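Side-chain contacts in blue-light-activated histidine kinase 2 (Erythrobacter litoralis HTCC2594, PDB 4R38), which senses blue light through a flavin-binding LOV domain, the part described here, and acts as an ATP-dependent protein histidine kinase linked to bacterial virulence: residues V41-A44 with F45-M48; R76-K79 with A80-C84. All coordinates share one frame; numbering follows the deposited sequence.

Interaction 1: V41-A44 with F45-M48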
loop_
_atom_site.group_PDB
_atom_site.type_symbol
_atom_site.label_atom_id
_atom_site.label_comp_id
_atom_site.label_asym_id
_atom_site.label_seq_id
_atom_site.Cartn_x
_atom_site.Cartn_y
_atom_site.Cartn_z
ATOM N N VAL A 41 7.931 -5.959 -1.037
ATOM C CA VAL A 41 6.785 -6.466 -0.288
ATOM C C VAL A 41 7.329 -7.717 0.390
ATOM O O VAL A 41 8.313 -8.299 -0.087
ATOM C CB VAL A 41 5.547 -6.786 -1.180
ATOM C CG1 VAL A 41 5.160 -5.567 -1.997
ATOM C CG2 VAL A 41 5.789 -7.997 -2.094
ATOM N N ASN A 42 6.715 -8.127 1.494
ATOM C CA ASN A 42 7.102 -9.375 2.115
ATOM C C ASN A 42 6.122 -10.525 1.851
ATOM O O ASN A 42 5.100 -10.389 1.170
ATOM C CB ASN A 42 7.305 -9.179 3.622
ATOM C CG ASN A 42 6.037 -8.813 4.360
ATOM O OD1 ASN A 42 4.963 -8.696 3.776
ATOM N ND2 ASN A 42 6.168 -8.627 5.688
ATOM N N ARG A 43 6.463 -11.677 2.413
ATOM C CA ARG A 43 5.669 -12.874 2.214
ATOM C C ARG A 43 4.249 -12.698 2.745
ATOM O O ARG A 43 3.312 -13.239 2.181
ATOM C CB ARG A 43 6.353 -14.058 2.912
ATOM C CG ARG A 43 5.685 -15.381 2.642
ATOM C CD ARG A 43 6.408 -16.528 3.343
ATOM N NE ARG A 43 5.673 -17.782 3.190
ATOM C CZ ARG A 43 5.980 -18.920 3.807
ATOM N NH1 ARG A 43 7.020 -18.981 4.633
ATOM N NH2 ARG A 43 5.237 -20.003 3.596
ATOM N N ALA A 44 4.077 -11.975 3.851
ATOM C CA ALA A 44 2.724 -11.742 4.382
ATOM C C ALA A 44 1.849 -10.958 3.395
ATOM O O ALA A 44 0.638 -11.176 3.322
ATOM C CB ALA A 44 2.787 -11.007 5.738
ATOM N N PHE A 45 2.451 -10.040 2.644
ATOM C CA PHE A 45 1.727 -9.311 1.611
ATOM C C PHE A 45 1.283 -10.259 0.520
ATOM O O PHE A 45 0.153 -10.201 0.095
ATOM C CB PHE A 45 2.589 -8.226 0.999
ATOM C CG PHE A 45 1.921 -7.460 -0.107
ATOM C CD1 PHE A 45 1.204 -6.306 0.176
ATOM C CD2 PHE A 45 2.002 -7.900 -1.417
ATOM C CE1 PHE A 45 0.601 -5.585 -0.840
ATOM C CE2 PHE A 45 1.407 -7.187 -2.438
ATOM C CZ PHE A 45 0.698 -6.030 -2.152
ATOM N N GLU A 46 2.193 -11.123 0.080
ATOM C CA GLU A 46 1.863 -12.132 -0.922
ATOM C C GLU A 46 0.706 -13.008 -0.456
ATOM O O GLU A 46 -0.203 -13.276 -1.215
ATOM C CB GLU A 46 3.070 -13.026 -1.224
ATOM C CG GLU A 46 4.283 -12.331 -1.812
ATOM C CD GLU A 46 5.344 -13.337 -2.225
ATOM O OE1 GLU A 46 5.752 -14.164 -1.375
ATOM O OE2 GLU A 46 5.755 -13.333 -3.403
ATOM N N GLN A 47 0.738 -13.439 0.807
ATOM C CA GLN A 47 -0.284 -14.351 1.303
ATOM C C GLN A 47 -1.640 -13.682 1.440
ATOM O O GLN A 47 -2.665 -14.292 1.141
ATOM C CB GLN A 47 0.126 -14.946 2.652
ATOM C CG GLN A 47 1.315 -15.887 2.574
ATOM C CD GLN A 47 1.784 -16.351 3.951
ATOM O OE1 GLN A 47 1.286 -15.888 4.980
ATOM N NE2 GLN A 47 2.750 -17.267 3.971
ATOM N N MET A 48 -1.655 -12.432 1.887
ATOM C CA MET A 48 -2.901 -11.673 1.999
ATOM C C MET A 48 -3.524 -11.341 0.641
ATOM O O MET A 48 -4.738 -11.463 0.456
ATOM C CB MET A 48 -2.672 -10.372 2.764
ATOM C CG MET A 48 -3.927 -9.478 2.867
ATOM S SD MET A 48 -3.561 -7.878 3.621
ATOM C CE MET A 48 -2.767 -7.068 2.221
#
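V41 and F45 meet where strand 38-41 gives way to helix 43-49, at the helix N-terminus of this PAS-fold LOV domain, with N42 as the N-cap between them. F45 can be followed outward from its backbone. Its CB lies 3.3 Å from N42 O and also near N42 OD1, against both oxygens of the capping residue. CG is anti to the backbone N (chi1 178°), which swings the ring back past the start of the helix to V41. There CD2 sits 3.7 Å from V41 CB, and V41 CG1 stands over one face, 4.1 Å from the centre of the F45 ring and displaced toward its rim, a CH-pi contact. CE2, next along the ring, is likewise 4.1 Å from V41 CG1. The beta-branched valine offers CB and both methyls to the ring, CG2 also lying near CD2, while the flat phenyl gives CG1 a face to rest on. The F45 side chain also touches C61, the cofactor-attachment cysteine, which carries no bond to flavin here.

Asparagine suits the cap because its short amide can fold back on its own helix. N42 OD1 accepts from F45 N at 3.1 Å, the donor tilted 32° out of the carbonyl plane. The same amide is committed to strand 25-30 and its approach: OD1 also accepts from L26 N, and ND2 donates to F24 O, so both ends of the amide are engaged and its rotation is fixed. N42 O receives the first regular helical bond, from E46 N.

E46 sends its OE2 to R53 N. On the solvent side, the extended R43 chain passes Q47, whose amide plane stands 78° from the guanidinium. Q47 CG rests 3.3 Å from R43 O, the carbonyl that accepts from Q47 N at 2.9 Å.

Interaction 2: R76-K79 with A80-C84. With RBF (riboflavin), chain E.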
loop_
_atom_site.group_PDB
_atom_site.type_symbol
_atom_site.label_atom_id
_atom_site.label_comp_id
_atom_site.label_asym_id
_atom_site.label_seq_id
_atom_site.Cartn_x
_atom_site.Cartn_y
_atom_site.Cartn_z
ATOM N N ARG A 76 -7.391 10.848 0.446
ATOM C CA ARG A 76 -6.672 11.039 1.718
ATOM C C ARG A 76 -5.266 10.417 1.674
ATOM O O ARG A 76 -4.282 11.016 2.126
ATOM C CB ARG A 76 -7.532 10.514 2.866
ATOM C CG ARG A 76 -8.719 11.444 3.120
ATOM C CD ARG A 76 -9.444 11.186 4.426
ATOM N NE ARG A 76 -10.074 9.870 4.456
ATOM C CZ ARG A 76 -11.286 9.585 3.992
ATOM N NH1 ARG A 76 -12.042 10.518 3.423
ATOM N NH2 ARG A 76 -11.739 8.343 4.083
ATOM N N LEU A 77 -5.178 9.214 1.121
ATOM C CA LEU A 77 -3.930 8.557 0.880
ATOM C C LEU A 77 -3.014 9.349 -0.047
ATOM O O LEU A 77 -1.861 9.545 0.259
ATOM C CB LEU A 77 -4.153 7.166 0.313
ATOM C CG LEU A 77 -4.878 6.127 1.188
ATOM C CD1 LEU A 77 -4.987 4.784 0.458
ATOM C CD2 LEU A 77 -4.226 5.934 2.501
ATOM N N ALA A 78 -3.521 9.765 -1.204
ATOM C CA ALA A 78 -2.694 10.543 -2.118
ATOM C C ALA A 78 -2.205 11.828 -1.471
ATOM O O ALA A 78 -1.064 12.229 -1.671
ATOM C CB ALA A 78 -3.474 10.864 -3.395
ATOM N N LYS A 79 -3.075 12.504 -0.733
ATOM C CA LYS A 79 -2.700 13.760 -0.084
ATOM C C LYS A 79 -1.562 13.540 0.914
ATOM O O LYS A 79 -0.583 14.303 0.964
ATOM C CB LYS A 79 -3.914 14.353 0.635
ATOM C CG LYS A 79 -3.722 15.785 1.109
ATOM C CD LYS A 79 -4.968 16.317 1.807
ATOM C CE LYS A 79 -4.752 17.727 2.341
ATOM N NZ LYS A 79 -4.347 18.692 1.274
ATOM N N ALA A 80 -1.668 12.481 1.708
ATOM C CA ALA A 80 -0.604 12.140 2.641
ATOM C C ALA A 80 0.729 11.922 1.902
ATOM O O ALA A 80 1.763 12.410 2.323
ATOM C CB ALA A 80 -0.993 10.911 3.429
ATOM N N ILE A 81 0.688 11.200 0.783
ATOM C CA ILE A 81 1.904 10.964 -0.007
ATOM C C ILE A 81 2.510 12.273 -0.528
ATOM O O ILE A 81 3.715 12.474 -0.415
ATOM C CB ILE A 81 1.655 9.975 -1.152
ATOM C CG1 ILE A 81 1.473 8.565 -0.577
ATOM C CG2 ILE A 81 2.801 9.991 -2.163
ATOM C CD1 ILE A 81 0.835 7.584 -1.544
ATOM N N ARG A 82 1.690 13.165 -1.051
ATOM C CA ARG A 82 2.172 14.442 -1.583
ATOM C C ARG A 82 2.799 15.324 -0.495
ATOM O O ARG A 82 3.737 16.079 -0.760
ATOM C CB ARG A 82 1.031 15.214 -2.271
ATOM C CG ARG A 82 0.420 14.538 -3.522
ATOM C CD ARG A 82 -0.446 15.493 -4.365
ATOM N NE ARG A 82 -1.632 15.930 -3.637
ATOM C CZ ARG A 82 -2.799 15.298 -3.593
ATOM N NH1 ARG A 82 -3.023 14.185 -4.285
ATOM N NH2 ARG A 82 -3.771 15.801 -2.849
ATOM N N ASN A 83 2.288 15.215 0.732
ATOM C CA ASN A 83 2.743 16.043 1.856
ATOM C C ASN A 83 3.641 15.303 2.828
ATOM O O ASN A 83 3.895 15.784 3.953
ATOM C CB ASN A 83 1.530 16.603 2.609
ATOM C CG ASN A 83 0.778 17.623 1.800
ATOM O OD1 ASN A 83 1.198 18.775 1.696
ATOM N ND2 ASN A 83 -0.339 17.208 1.209
ATOM N N CYS A 84 4.132 14.145 2.385
ATOM C CA CYS A 84 5.026 13.291 3.172
ATOM C C CYS A 84 4.548 13.115 4.629
ATOM O O CYS A 84 5.321 13.277 5.583
ATOM C CB CYS A 84 6.449 13.830 3.087
ATOM S SG CYS A 84 7.684 12.706 3.813
HETATM N N1 RBF E . -3.514 1.228 -1.594
HETATM C C2 RBF E . -4.327 0.144 -1.489
HETATM O O2 RBF E . -5.416 0.149 -2.032
HETATM N N3 RBF E . -3.913 -0.937 -0.764
HETATM C C4 RBF E . -2.678 -1.010 -0.219
HETATM O O4 RBF E . -2.320 -2.016 0.436
HETATM C C4A RBF E . -1.778 0.074 -0.371
HETATM N N5 RBF E . -0.506 0.060 0.108
HETATM C C5A RBF E . 0.310 1.111 -0.076
HETATM C C6 RBF E . 1.640 1.133 0.431
HETATM C C7 RBF E . 2.489 2.218 0.225
HETATM C C7M RBF E . 3.912 2.120 0.830
HETATM C C8 RBF E . 2.021 3.330 -0.474
HETATM C C8M RBF E . 2.850 4.586 -0.743
HETATM C C9 RBF E . 0.741 3.337 -0.956
HETATM C C9A RBF E . -0.155 2.243 -0.773
HETATM N N10 RBF E . -1.430 2.285 -1.313
HETATM C C10 RBF E . -2.270 1.199 -1.113
HETATM C "C1'" RBF E . -1.987 3.464 -1.977
HETATM C "C2'" RBF E . -1.867 3.534 -3.495
HETATM O "O2'" RBF E . -0.641 3.035 -3.848
HETATM C "C3'" RBF E . -2.007 4.988 -3.936
HETATM O "O3'" RBF E . -0.942 5.742 -3.428
HETATM C "C4'" RBF E . -3.309 5.610 -3.439
HETATM O "O4'" RBF E . -4.425 4.916 -3.931
HETATM C "C5'" RBF E . -3.405 7.071 -3.862
HETATM O "O5'" RBF E . -3.333 7.176 -5.273
#
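R76 O, L77 O and A78 O accept in turn from A80 N, I81 N and R82 N in near-straight i to i+4 bonds, the last turns of helix 71-82. At its end K79 O takes two donors from N83, the backbone N at 3.0 Å and ND2 at 2.9 Å, arriving from opposite faces of the carbonyl plane. N83 CG is anti to the carbonyl carbon (chi1 -69°), which carries the short amide back beside K79; asparagine thus serves a carbonyl near the helix terminus.

R82 also bends back, laying one guanidinium face over the backbone of A78 and K79, with NH1 3.5 Å from A78 CB; its NH2 forms a salt bridge to E75. Inward, the small A78 lets the ribityl chain approach, its CB 3.8 Å from riboflavin C5', while I81 CD1 lies 3.2 Å from riboflavin O3' and also near its C8M methyl. L77 packs its branched end between ligand and sheet, touching L105 and M107.

C84, with positive phi and a disulfide to C117, closes the helix in a Schellman motif (C84 N to I81 O, E85 N to A80 O), beside the flavin pocket of a LOV domain.

Interactions 1 and 2 lie on opposite sides of the chain's centre, about 12 Å apart at their nearest atoms, and treat opposite ends of two different helices. Residues 41-48 begin a helix, with an asparagine amide accepting from a backbone NH; residues 76-84 finish one, with an asparagine amide donating to a backbone carbonyl. Both are partly buried. The inward side of interaction 1 is aromatic and aliphatic, reaching toward the photoreactive cysteine, whereas that of interaction 2 is aliphatic and touches riboflavin directly. Their outer sides are polar: arginine, glutamine and a glutamate in the first; arginines, lysine and asparagine in the second.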